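Local coordinates for protein diaminobutyrate-pyruvate transaminase and L-2,4-diaminobutyrate decarboxylase (Vibrio parahaemolyticus, PDB 2QMA) that probably carries out pyridoxal-phosphate-dependent chemistry, this chain being the C-terminal decarboxylase domain of a longer protein that also has an aminotransferase part, at residues Thr403-Glu417 and Glu421-His433. Sequence-based numbering, arbitrary orientation.
Sequences TLEVADMIRTNDQFE and EPSLSTVLFRATH
Glu417 OE1 accepts from two nitrogens of Arg430, NE at 2.7 Å and NH2 at 2.9 Å, with the oxygen close to the guanidinium plane; a water that also bonds Thr432 OG1 donates to the same oxygen. The two side chains run alongside each other, with carboxylate and guanidinium planes 39° apart. Between their backbones, Glu417 N bonds Arg430 O and Arg430 N bonds Glu417 O, marking a hydrogen-bonded antiparallel pair. At the C-terminal end of the helix, Arg411 meets Glu421 end-on, NH1 to OE2 (2.7 Å) and NH2 to OE1, each oxygen using its syn lone pair. Arg411 NE and NH2 also hold Asp408 OD1 side-on, so two carboxylates together fix the guanidinium's rotation. After helix 403-411 the chain reverses into strand 416-418, and the hairpin's second strand, 426-431, packs against the helix nearly parallel to it (axes at 14°) in the small C-terminal antiparallel sheet, with helix 479-495 alongside. Between helix and strand, Ile410 CD1 sits over one face of the Phe429 ring, a CH-pi contact 4.0 Å from its centroid, and meets Val427 CG1 tip to tip. Thr403 chi1 of -58°, measured to OG1, sets CG2 anti to the backbone N, and CG2 presses on Pro422 CB at a tight 3.4 Å, while Ala407 CB touches Pro422 CG at 3.5 Å.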
# COMPACT_ATOMS: atom_id res chain seq x y z
N THR A 403 6.85 19.62 -23.87
CA THR A 403 8.18 19.47 -23.33
C THR A 403 9.23 19.94 -24.35
O THR A 403 10.20 20.58 -23.96
CB THR A 403 8.42 17.99 -22.89
OG1 THR A 403 7.43 17.63 -21.92
CG2 THR A 403 9.81 17.80 -22.32
N LEU A 404 9.03 19.62 -25.64
CA LEU A 404 9.97 20.03 -26.68
C LEU A 404 9.94 21.56 -26.82
O LEU A 404 10.97 22.23 -27.03
CB LEU A 404 9.63 19.36 -28.01
CG LEU A 404 9.76 17.83 -27.94
CD1 LEU A 404 9.21 17.18 -29.19
CD2 LEU A 404 11.22 17.41 -27.71
N GLU A 405 8.74 22.10 -26.69
CA GLU A 405 8.55 23.56 -26.76
C GLU A 405 9.23 24.31 -25.61
O GLU A 405 9.82 25.38 -25.83
CB GLU A 405 7.06 23.87 -26.79
CG GLU A 405 6.41 23.54 -28.13
CD GLU A 405 4.92 23.83 -28.14
OE1 GLU A 405 4.34 24.16 -27.07
OE2 GLU A 405 4.33 23.73 -29.22
N VAL A 406 9.13 23.77 -24.40
CA VAL A 406 9.80 24.33 -23.21
C VAL A 406 11.32 24.22 -23.34
O VAL A 406 12.01 25.19 -23.07
CB VAL A 406 9.29 23.70 -21.90
CG1 VAL A 406 10.15 24.14 -20.64
CG2 VAL A 406 7.80 24.03 -21.73
N ALA A 407 11.83 23.07 -23.79
CA ALA A 407 13.26 22.93 -24.08
C ALA A 407 13.70 24.02 -25.04
O ALA A 407 14.70 24.68 -24.78
CB ALA A 407 13.62 21.54 -24.60
N ASP A 408 12.93 24.26 -26.11
CA ASP A 408 13.26 25.32 -27.08
C ASP A 408 13.28 26.71 -26.45
O ASP A 408 14.13 27.54 -26.76
CB ASP A 408 12.26 25.32 -28.25
CG ASP A 408 12.58 24.26 -29.28
OD1 ASP A 408 13.73 23.76 -29.29
OD2 ASP A 408 11.67 23.93 -30.07
N MSE A 409 12.31 26.96 -25.58
CA MSE A 409 12.21 28.23 -24.90
C MSE A 409 13.45 28.47 -24.02
O MSE A 409 13.97 29.59 -23.98
CB MSE A 409 10.92 28.25 -24.08
CG MSE A 409 10.58 29.54 -23.35
SE MSE A 409 9.17 29.10 -22.03
CE MSE A 409 8.01 28.16 -23.25
N ILE A 410 13.93 27.41 -23.36
CA ILE A 410 15.14 27.51 -22.53
C ILE A 410 16.40 27.71 -23.41
O ILE A 410 17.30 28.48 -23.07
CB ILE A 410 15.26 26.31 -21.60
CG1 ILE A 410 14.15 26.39 -20.54
CG2 ILE A 410 16.63 26.23 -20.91
CD1 ILE A 410 13.94 25.13 -19.77
N ARG A 411 16.42 27.03 -24.56
CA ARG A 411 17.53 27.07 -25.52
C ARG A 411 17.83 28.48 -25.99
O ARG A 411 19.00 28.85 -26.16
CB ARG A 411 17.18 26.19 -26.73
CG ARG A 411 18.37 25.80 -27.59
CD ARG A 411 17.90 25.20 -28.93
NE ARG A 411 16.88 24.16 -28.78
CZ ARG A 411 17.12 22.94 -28.32
NH1 ARG A 411 18.36 22.61 -27.97
NH2 ARG A 411 16.13 22.04 -28.22
N THR A 412 16.78 29.28 -26.19
CA THR A 412 16.91 30.62 -26.79
C THR A 412 16.90 31.74 -25.73
O THR A 412 16.90 32.94 -26.05
CB THR A 412 15.83 30.82 -27.88
OG1 THR A 412 14.54 30.84 -27.27
CG2 THR A 412 15.88 29.66 -28.89
N ASN A 413 16.94 31.32 -24.47
CA ASN A 413 17.00 32.23 -23.34
C ASN A 413 18.40 32.21 -22.74
O ASN A 413 18.84 31.19 -22.17
CB ASN A 413 15.94 31.84 -22.29
CG ASN A 413 15.86 32.83 -21.15
OD1 ASN A 413 16.86 33.16 -20.52
ND2 ASN A 413 14.66 33.30 -20.88
N ASP A 414 19.09 33.34 -22.90
CA ASP A 414 20.48 33.53 -22.47
C ASP A 414 20.68 33.39 -20.95
O ASP A 414 21.82 33.24 -20.50
CB ASP A 414 21.08 34.90 -22.91
CG ASP A 414 20.35 35.57 -24.12
OD1 ASP A 414 19.29 35.10 -24.62
OD2 ASP A 414 20.86 36.63 -24.56
N GLN A 415 19.58 33.47 -20.18
CA GLN A 415 19.63 33.36 -18.72
C GLN A 415 19.72 31.91 -18.20
O GLN A 415 19.95 31.69 -17.01
CB GLN A 415 18.43 34.08 -18.07
CG GLN A 415 18.36 35.59 -18.31
CD GLN A 415 19.51 36.32 -17.63
OE1 GLN A 415 20.55 36.55 -18.24
NE2 GLN A 415 19.34 36.63 -16.35
N PHE A 416 19.56 30.94 -19.11
CA PHE A 416 19.56 29.52 -18.77
C PHE A 416 20.41 28.75 -19.76
O PHE A 416 20.76 29.27 -20.82
CB PHE A 416 18.13 28.95 -18.74
CG PHE A 416 17.25 29.62 -17.72
CD1 PHE A 416 17.29 29.21 -16.39
CD2 PHE A 416 16.42 30.69 -18.07
CE1 PHE A 416 16.50 29.84 -15.41
CE2 PHE A 416 15.63 31.34 -17.12
CZ PHE A 416 15.67 30.92 -15.78
N GLU A 417 20.75 27.53 -19.40
CA GLU A 417 21.43 26.61 -20.30
C GLU A 417 20.69 25.27 -20.28
O GLU A 417 20.52 24.65 -19.24
CB GLU A 417 22.88 26.44 -19.89
CG GLU A 417 23.59 25.30 -20.61
CD GLU A 417 25.03 25.09 -20.16
OE1 GLU A 417 25.37 25.40 -18.99
OE2 GLU A 417 25.82 24.56 -20.99
N GLU A 421 18.44 17.04 -24.34
CA GLU A 421 17.31 17.12 -25.23
C GLU A 421 16.29 16.19 -24.61
O GLU A 421 16.65 15.07 -24.24
CB GLU A 421 17.69 16.69 -26.66
CG GLU A 421 18.64 17.65 -27.41
CD GLU A 421 18.14 19.09 -27.51
OE1 GLU A 421 16.90 19.33 -27.52
OE2 GLU A 421 19.01 20.01 -27.57
N PRO A 422 15.02 16.65 -24.47
CA PRO A 422 14.05 15.82 -23.75
C PRO A 422 13.68 14.54 -24.48
O PRO A 422 13.74 14.51 -25.71
CB PRO A 422 12.80 16.72 -23.66
CG PRO A 422 13.26 18.10 -24.01
CD PRO A 422 14.43 17.92 -24.93
N SER A 423 13.26 13.52 -23.74
CA SER A 423 12.84 12.23 -24.30
C SER A 423 11.41 11.90 -23.93
O SER A 423 10.74 11.09 -24.58
CB SER A 423 13.79 11.12 -23.85
OG SER A 423 15.13 11.44 -24.26
N LEU A 424 10.90 12.54 -22.89
CA LEU A 424 9.53 12.27 -22.49
C LEU A 424 8.90 13.58 -22.04
O LEU A 424 8.60 14.45 -22.87
CB LEU A 424 9.45 11.16 -21.43
CG LEU A 424 8.27 10.17 -21.60
CD1 LEU A 424 8.57 8.88 -20.89
CD2 LEU A 424 6.95 10.78 -21.08
N SER A 425 8.69 13.74 -20.74
CA SER A 425 8.12 15.01 -20.24
C SER A 425 9.00 15.72 -19.20
O SER A 425 8.50 16.61 -18.46
CB SER A 425 6.68 14.82 -19.76
OG SER A 425 6.59 14.18 -18.49
N THR A 426 10.28 15.35 -19.15
CA THR A 426 11.23 16.06 -18.27
C THR A 426 12.08 17.07 -19.06
O THR A 426 12.37 16.89 -20.27
CB THR A 426 12.18 15.10 -17.45
OG1 THR A 426 13.08 14.41 -18.34
CG2 THR A 426 11.40 14.09 -16.61
N VAL A 427 12.51 18.12 -18.37
CA VAL A 427 13.43 19.08 -18.95
C VAL A 427 14.57 19.31 -17.95
O VAL A 427 14.32 19.57 -16.79
CB VAL A 427 12.72 20.40 -19.31
CG1 VAL A 427 13.72 21.45 -19.83
CG2 VAL A 427 11.65 20.16 -20.35
N LEU A 428 15.80 19.25 -18.44
CA LEU A 428 17.00 19.37 -17.62
C LEU A 428 17.79 20.59 -18.06
O LEU A 428 18.17 20.73 -19.23
CB LEU A 428 17.84 18.08 -17.70
CG LEU A 428 17.18 16.78 -17.22
CD1 LEU A 428 18.03 15.53 -17.47
CD2 LEU A 428 16.77 16.82 -15.71
N PHE A 429 18.01 21.50 -17.12
CA PHE A 429 18.59 22.80 -17.43
C PHE A 429 19.13 23.44 -16.17
O PHE A 429 19.01 22.89 -15.10
CB PHE A 429 17.50 23.70 -18.04
CG PHE A 429 16.48 24.18 -17.04
CD1 PHE A 429 16.52 25.49 -16.55
CD2 PHE A 429 15.46 23.34 -16.60
CE1 PHE A 429 15.58 25.96 -15.63
CE2 PHE A 429 14.49 23.79 -15.69
CZ PHE A 429 14.56 25.11 -15.20
N ARG A 430 19.73 24.61 -16.31
CA ARG A 430 20.27 25.28 -15.15
C ARG A 430 20.25 26.76 -15.43
O ARG A 430 20.20 27.15 -16.60
CB ARG A 430 21.70 24.79 -14.86
CG ARG A 430 22.72 25.11 -15.92
CD ARG A 430 24.08 24.75 -15.37
NE ARG A 430 25.15 24.84 -16.35
CZ ARG A 430 26.39 24.43 -16.12
NH1 ARG A 430 26.71 23.91 -14.94
NH2 ARG A 430 27.32 24.53 -17.07
N ALA A 431 20.19 27.56 -14.36
CA ALA A 431 20.46 28.99 -14.47
C ALA A 431 21.94 29.20 -14.81
O ALA A 431 22.81 28.50 -14.28
CB ALA A 431 20.11 29.71 -13.18
N THR A 432 22.22 30.15 -15.68
CA THR A 432 23.58 30.40 -16.12
C THR A 432 24.04 31.83 -15.73
O THR A 432 23.21 32.70 -15.44
CB THR A 432 23.72 30.07 -17.62
OG1 THR A 432 25.10 29.89 -17.96
CG2 THR A 432 23.10 31.15 -18.49
N HIS A 433 25.36 32.04 -15.68
CA HIS A 433 25.99 33.34 -15.31
C HIS A 433 27.45 33.28 -15.77
O HIS A 433 28.05 32.19 -15.73
CB HIS A 433 25.93 33.54 -13.79
CG HIS A 433 26.24 34.95 -13.35
ND1 HIS A 433 27.48 35.33 -12.87
CD2 HIS A 433 25.47 36.06 -13.31
CE1 HIS A 433 27.46 36.61 -12.56
NE2 HIS A 433 26.25 37.08 -12.82
O HOH W 1 22.96 34.80 -16.66
O HOH W 2 26.52 27.73 -19.13